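PDB 4OGD: succinate-semialdehyde dehydrogenase from Streptococcus pyogenes MGAS1882, which oxidises succinic semialdehyde to succinate, using NADP+, in the manner of aldehyde dehydrogenases. Local coordinates for residues A50-Q54 against A174-A178; K267-D273 against E367-S373. All coordinates share one frame; numbering follows the deposited sequence.

How the interactions relate
Interaction 1 and interaction 2 lie on opposite sides of the chain's centre, about 48 Å apart between centres and about 28 Å between nearest atoms, so neither touches the other. They follow one another along the chain: 50-54 and 174-178 are both passed before 267-273 begins. Interaction 1 sets helix 45-61 against the loop that leads into strand 181-183, an outermost strand of the mixed sheet that also holds 124-128, 152-155 and 200-206, probably the cofactor-binding Rossmann domain. Interaction 2 joins neighbouring strands 268-272 and 365-371 within the other large sheet, probably that of the catalytic domain. One contact is helix-to-loop packing, the other strand pairing.

Interaction 1: A50-Q54 against A174-A178; sequences AQLHQ and AGAEA
Q51 and A174 carry most of this contact, with Q54 beside them, and no direct hydrogen bond crosses it. The methyl of A174 fits against the backbone of helix 45-61, its CB 3.6 Å from the carbonyl O of Q51 and close to CG of Q54 as well. A small residue suits this place because the CA atoms of Q54 and A174 are only 5.2 Å apart. Q54 touches with its methylenes: CG, turned anti to the backbone N (chi1 -175°), is thereby laid over A174, 3.6 Å from O of that residue.

Q51 reaches further. Its CG is turned anti to the carbonyl carbon (chi1 -71°) and the chain then runs extended alongside the loop, which brings the amide to G175 and A176. There OE1 approaches CA of A176 at 3.4 Å, while NE2 is 3.4 Å from O of G175 at an angle too poor for a hydrogen bond. The polar link is made by water instead: one molecule donates to OE1 of Q51 at 2.7 Å and accepts from N of E177 at 2.9 Å, so the glutamine is tied to the loop backbone and the backbone N-H of E177 has a partner.

G175 ends helix 161-173 in a Schellman motif. At its positive phi (101°) a side chain would collide with the preceding carbonyl, which explains the glycine, and that same missing CB would have pointed toward Q51. Beyond the turn, the carboxylate of E177 forms a salt bridge with K38 of helix 22-41. A174 also packs on V55 and I58 of helix 45-61, and F146 of helix 136-148 touches both Q51 and A176, so the turn between helix 161-173 and strand 181-183 is wedged among three helices.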
loop_
_atom_site.group_PDB
_atom_site.type_symbol
_atom_site.label_atom_id
_atom_site.label_comp_id
_atom_site.label_asym_id
_atom_site.label_seq_id
_atom_site.Cartn_x
_atom_site.Cartn_y
_atom_site.Cartn_z
ATOM N N ALA A 50 4.285 20.965 18.614
ATOM C CA ALA A 50 5.206 21.450 19.636
ATOM C C ALA A 50 5.913 20.293 20.331
ATOM O O ALA A 50 7.103 20.376 20.638
ATOM C CB ALA A 50 4.462 22.302 20.657
ATOM N N GLN A 51 5.172 19.228 20.606
ATOM C CA GLN A 51 5.748 18.061 21.264
ATOM C C GLN A 51 6.802 17.381 20.392
ATOM O O GLN A 51 7.827 16.930 20.894
ATOM C CB GLN A 51 4.640 17.082 21.664
ATOM C CG GLN A 51 3.786 17.588 22.832
ATOM C CD GLN A 51 2.394 17.004 22.838
ATOM O OE1 GLN A 51 2.101 16.070 22.096
ATOM N NE2 GLN A 51 1.515 17.559 23.674
ATOM N N LEU A 52 6.559 17.318 19.086
ATOM C CA LEU A 52 7.542 16.734 18.172
ATOM C C LEU A 52 8.810 17.590 18.061
ATOM O O LEU A 52 9.921 17.069 18.014
ATOM C CB LEU A 52 6.919 16.475 16.791
ATOM C CG LEU A 52 7.755 15.649 15.815
ATOM C CD1 LEU A 52 8.154 14.303 16.418
ATOM C CD2 LEU A 52 6.990 15.453 14.507
ATOM N N HIS A 53 8.650 18.906 18.030
ATOM C CA HIS A 53 9.807 19.780 18.147
ATOM C C HIS A 53 10.565 19.535 19.458
ATOM O O HIS A 53 11.792 19.599 19.482
ATOM C CB HIS A 53 9.388 21.246 18.029
ATOM C CG HIS A 53 9.148 21.699 16.623
ATOM N ND1 HIS A 53 10.082 21.543 15.622
ATOM C CD2 HIS A 53 8.088 22.323 16.054
ATOM C CE1 HIS A 53 9.611 22.051 14.497
ATOM N NE2 HIS A 53 8.402 22.531 14.732
ATOM N N GLN A 54 9.841 19.247 20.543
ATOM C CA GLN A 54 10.480 19.031 21.841
ATOM C C GLN A 54 11.222 17.698 21.852
ATOM O O GLN A 54 12.265 17.554 22.506
ATOM C CB GLN A 54 9.459 19.125 22.992
ATOM C CG GLN A 54 10.074 19.040 24.410
ATOM C CD GLN A 54 11.094 20.152 24.702
ATOM O OE1 GLN A 54 11.104 21.190 24.051
ATOM N NE2 GLN A 54 11.950 19.922 25.684
ATOM N N ALA A 174 9.019 14.532 26.294
ATOM C CA ALA A 174 8.733 15.683 25.444
ATOM C C ALA A 174 7.330 16.249 25.655
ATOM O O ALA A 174 6.978 17.284 25.079
ATOM C CB ALA A 174 8.949 15.328 23.973
ATOM N N GLY A 175 6.525 15.557 26.456
ATOM C CA GLY A 175 5.207 16.060 26.801
ATOM C C GLY A 175 4.047 15.448 26.033
ATOM O O GLY A 175 2.900 15.836 26.231
ATOM N N ALA A 176 4.342 14.493 25.156
ATOM C CA ALA A 176 3.297 13.831 24.386
ATOM C C ALA A 176 2.432 12.996 25.315
ATOM O O ALA A 176 2.925 12.444 26.298
ATOM C CB ALA A 176 3.919 12.948 23.299
ATOM N N GLU A 177 1.140 12.904 25.008
ATOM C CA GLU A 177 0.235 12.129 25.847
ATOM C C GLU A 177 0.628 10.659 25.815
ATOM O O GLU A 177 1.071 10.155 24.781
ATOM C CB GLU A 177 -1.218 12.301 25.400
ATOM C CG GLU A 177 -2.196 11.529 26.267
ATOM C CD GLU A 177 -3.635 11.962 26.102
ATOM O OE1 GLU A 177 -3.874 13.071 25.582
ATOM O OE2 GLU A 177 -4.521 11.181 26.512
ATOM N N ALA A 178 0.509 9.992 26.958
ATOM C CA ALA A 178 0.724 8.554 27.032
ATOM C C ALA A 178 -0.097 7.847 25.960
ATOM O O ALA A 178 -1.306 8.085 25.818
ATOM C CB ALA A 178 0.361 8.030 28.416
HETATM O O HOH W 1 0.033 14.415 22.780
#

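Interaction 2: K267-D273 against E367-S373; sequences KRFIVLD and EIYKVSS
F269 and E367 open a parallel ladder in which strand 268-272 pairs with strand 365-371. N of F269 donates to O of E367, and F269 O then receives N of Y369 at 2.8 Å in a nearly straight bond (171°). V271 continues the alternation, its N bonding to O of Y369 and its O accepting N of V371 at 2.9 Å.

The interior is tight on both faces. On one, CG1 of V271 meets CG2 of I368 at 3.6 Å, beside Y276 of helix 276-288; on the other, CG2 of I270 lies 3.8 Å from CG2 of V371, under V380 of helix 374-382. These beta-branched residues favour the extended backbone and pack against their neighbours on the same face. At the buried N-terminal end the aliphatic part of R268 lies against the Y369 ring, CG reaching CE2 at 3.5 Å, with the guanidinium plane 87° from the ring plane. The arginine's charged end goes on to the carbonyls of D233, V380 and A381, and the tyrosine hydroxyl bonds to O of Y357, so both long side chains keep their polar ends satisfied inside the protein.

The other end is looser. N of D273 makes only a weak bond to O of V371. Alongside it, K370 bends twice near its end to bring NZ to OD1 of D273 at 2.7 Å, a salt bridge meeting the carboxylate on its anti side. Here K370, S372 and D273 are exposed to solvent, and charged and polar residues are at home. S373 then starts helix 374-382 as its N-cap, its OG accepting from N of E376.

Strand 268-272 also pairs with strand 235-238, making this part of a largely parallel alpha/beta sheet, as in the catalytic domain of aldehyde dehydrogenases.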
loop_
_atom_site.group_PDB
_atom_site.type_symbol
_atom_site.label_atom_id
_atom_site.label_comp_id
_atom_site.label_asym_id
_atom_site.label_seq_id
_atom_site.Cartn_x
_atom_site.Cartn_y
_atom_site.Cartn_z
ATOM N N LYS A 267 26.667 -3.038 -2.036
ATOM C CA LYS A 267 27.041 -4.442 -1.888
ATOM C C LYS A 267 27.599 -5.084 -3.150
ATOM O O LYS A 267 28.401 -6.011 -3.067
ATOM C CB LYS A 267 25.870 -5.266 -1.340
ATOM C CG LYS A 267 25.327 -4.724 -0.035
ATOM C CD LYS A 267 24.580 -5.791 0.751
ATOM C CE LYS A 267 24.023 -5.222 2.071
ATOM N NZ LYS A 267 22.662 -4.590 1.893
ATOM N N ARG A 268 27.172 -4.608 -4.312
ATOM C CA ARG A 268 27.697 -5.146 -5.573
ATOM C C ARG A 268 28.368 -4.043 -6.366
ATOM O O ARG A 268 27.696 -3.215 -6.974
ATOM C CB ARG A 268 26.584 -5.787 -6.424
ATOM C CG ARG A 268 25.875 -6.983 -5.780
ATOM C CD ARG A 268 24.812 -7.571 -6.728
ATOM N NE ARG A 268 23.714 -6.625 -6.910
ATOM C CZ ARG A 268 23.065 -6.429 -8.052
ATOM N NH1 ARG A 268 23.383 -7.124 -9.140
ATOM N NH2 ARG A 268 22.099 -5.527 -8.104
ATOM N N PHE A 269 29.696 -4.030 -6.365
ATOM C CA PHE A 269 30.416 -3.098 -7.206
ATOM C C PHE A 269 30.467 -3.666 -8.607
ATOM O O PHE A 269 30.927 -4.784 -8.803
ATOM C CB PHE A 269 31.833 -2.886 -6.676
ATOM C CG PHE A 269 31.885 -2.100 -5.396
ATOM C CD1 PHE A 269 31.637 -0.732 -5.400
ATOM C CD2 PHE A 269 32.177 -2.725 -4.190
ATOM C CE1 PHE A 269 31.688 0.009 -4.221
ATOM C CE2 PHE A 269 32.223 -1.984 -2.995
ATOM C CZ PHE A 269 31.979 -0.619 -3.018
ATOM N N ILE A 270 29.974 -2.909 -9.576
ATOM C CA ILE A 270 29.967 -3.375 -10.955
ATOM C C ILE A 270 30.980 -2.550 -11.748
ATOM O O ILE A 270 30.853 -1.332 -11.844
ATOM C CB ILE A 270 28.552 -3.280 -11.536
ATOM C CG1 ILE A 270 27.606 -4.162 -10.709
ATOM C CG2 ILE A 270 28.531 -3.726 -12.983
ATOM C CD1 ILE A 270 26.173 -4.162 -11.217
ATOM N N VAL A 271 32.003 -3.219 -12.278
ATOM C CA VAL A 271 33.147 -2.530 -12.869
ATOM C C VAL A 271 33.453 -3.074 -14.264
ATOM O O VAL A 271 33.345 -4.275 -14.513
ATOM C CB VAL A 271 34.384 -2.625 -11.940
ATOM C CG1 VAL A 271 34.839 -4.057 -11.786
ATOM C CG2 VAL A 271 35.516 -1.776 -12.462
ATOM N N LEU A 272 33.804 -2.177 -15.178
ATOM C CA LEU A 272 34.142 -2.564 -16.543
ATOM C C LEU A 272 35.481 -3.313 -16.592
ATOM O O LEU A 272 36.367 -3.058 -15.777
ATOM C CB LEU A 272 34.146 -1.321 -17.439
ATOM C CG LEU A 272 32.764 -0.674 -17.524
ATOM C CD1 LEU A 272 32.827 0.779 -17.941
ATOM C CD2 LEU A 272 31.904 -1.449 -18.500
ATOM N N ASP A 273 35.616 -4.240 -17.542
ATOM C CA ASP A 273 36.806 -5.091 -17.644
ATOM C C ASP A 273 38.112 -4.295 -17.600
ATOM O O ASP A 273 39.061 -4.669 -16.908
ATOM C CB ASP A 273 36.746 -5.924 -18.931
ATOM C CG ASP A 273 37.939 -6.846 -19.082
ATOM O OD1 ASP A 273 37.924 -7.939 -18.480
ATOM O OD2 ASP A 273 38.895 -6.479 -19.800
ATOM N N GLU A 367 32.118 -6.919 -2.830
ATOM C CA GLU A 367 31.935 -7.875 -3.926
ATOM C C GLU A 367 32.182 -7.162 -5.239
ATOM O O GLU A 367 31.587 -6.121 -5.502
ATOM C CB GLU A 367 30.512 -8.434 -3.907
ATOM C CG GLU A 367 30.112 -9.068 -2.585
ATOM C CD GLU A 367 28.612 -9.164 -2.432
ATOM O OE1 GLU A 367 27.931 -9.389 -3.454
ATOM O OE2 GLU A 367 28.112 -8.977 -1.297
ATOM N N ILE A 368 33.073 -7.707 -6.064
ATOM C CA ILE A 368 33.365 -7.078 -7.337
ATOM C C ILE A 368 32.817 -7.914 -8.489
ATOM O O ILE A 368 33.204 -9.069 -8.663
ATOM C CB ILE A 368 34.878 -6.829 -7.515
ATOM C CG1 ILE A 368 35.416 -6.025 -6.333
ATOM C CG2 ILE A 368 35.122 -6.062 -8.789
ATOM C CD1 ILE A 368 36.951 -5.941 -6.299
ATOM N N TYR A 369 31.901 -7.319 -9.251
ATOM C CA TYR A 369 31.308 -7.956 -10.426
ATOM C C TYR A 369 31.915 -7.338 -11.676
ATOM O O TYR A 369 31.717 -6.148 -11.934
ATOM C CB TYR A 369 29.795 -7.713 -10.461
ATOM C CG TYR A 369 28.984 -8.472 -9.431
ATOM C CD1 TYR A 369 28.012 -9.382 -9.824
ATOM C CD2 TYR A 369 29.174 -8.263 -8.069
ATOM C CE1 TYR A 369 27.259 -10.071 -8.895
ATOM C CE2 TYR A 369 28.425 -8.952 -7.121
ATOM C CZ TYR A 369 27.469 -9.858 -7.541
ATOM O OH TYR A 369 26.700 -10.542 -6.615
ATOM N N LYS A 370 32.644 -8.131 -12.465
ATOM C CA LYS A 370 33.236 -7.602 -13.694
ATOM C C LYS A 370 32.267 -7.721 -14.864
ATOM O O LYS A 370 31.648 -8.764 -15.053
ATOM C CB LYS A 370 34.541 -8.328 -14.033
ATOM C CG LYS A 370 35.290 -7.707 -15.212
ATOM C CD LYS A 370 36.582 -8.472 -15.527
ATOM C CE LYS A 370 36.285 -9.810 -16.190
ATOM N NZ LYS A 370 36.001 -9.658 -17.652
ATOM N N VAL A 371 32.106 -6.642 -15.625
ATOM C CA VAL A 371 31.267 -6.685 -16.829
ATOM C C VAL A 371 32.007 -6.153 -18.059
ATOM O O VAL A 371 33.055 -5.509 -17.934
ATOM C CB VAL A 371 29.926 -5.932 -16.631
ATOM C CG1 VAL A 371 29.152 -6.566 -15.496
ATOM C CG2 VAL A 371 30.149 -4.444 -16.366
ATOM N N SER A 372 31.469 -6.427 -19.245
ATOM C CA SER A 372 32.167 -6.084 -20.483
ATOM C C SER A 372 31.701 -4.796 -21.145
ATOM O O SER A 372 32.303 -4.342 -22.124
ATOM C CB SER A 372 32.082 -7.241 -21.488
ATOM O OG SER A 372 32.903 -8.316 -21.077
ATOM N N SER A 373 30.642 -4.195 -20.616
ATOM C CA SER A 373 30.018 -3.066 -21.292
ATOM C C SER A 373 29.058 -2.383 -20.337
ATOM O O SER A 373 28.698 -2.944 -19.306
ATOM C CB SER A 373 29.257 -3.547 -22.525
ATOM O OG SER A 373 28.205 -4.429 -22.154
HETATM O O HOH W 2 30.469 -4.597 -1.822
#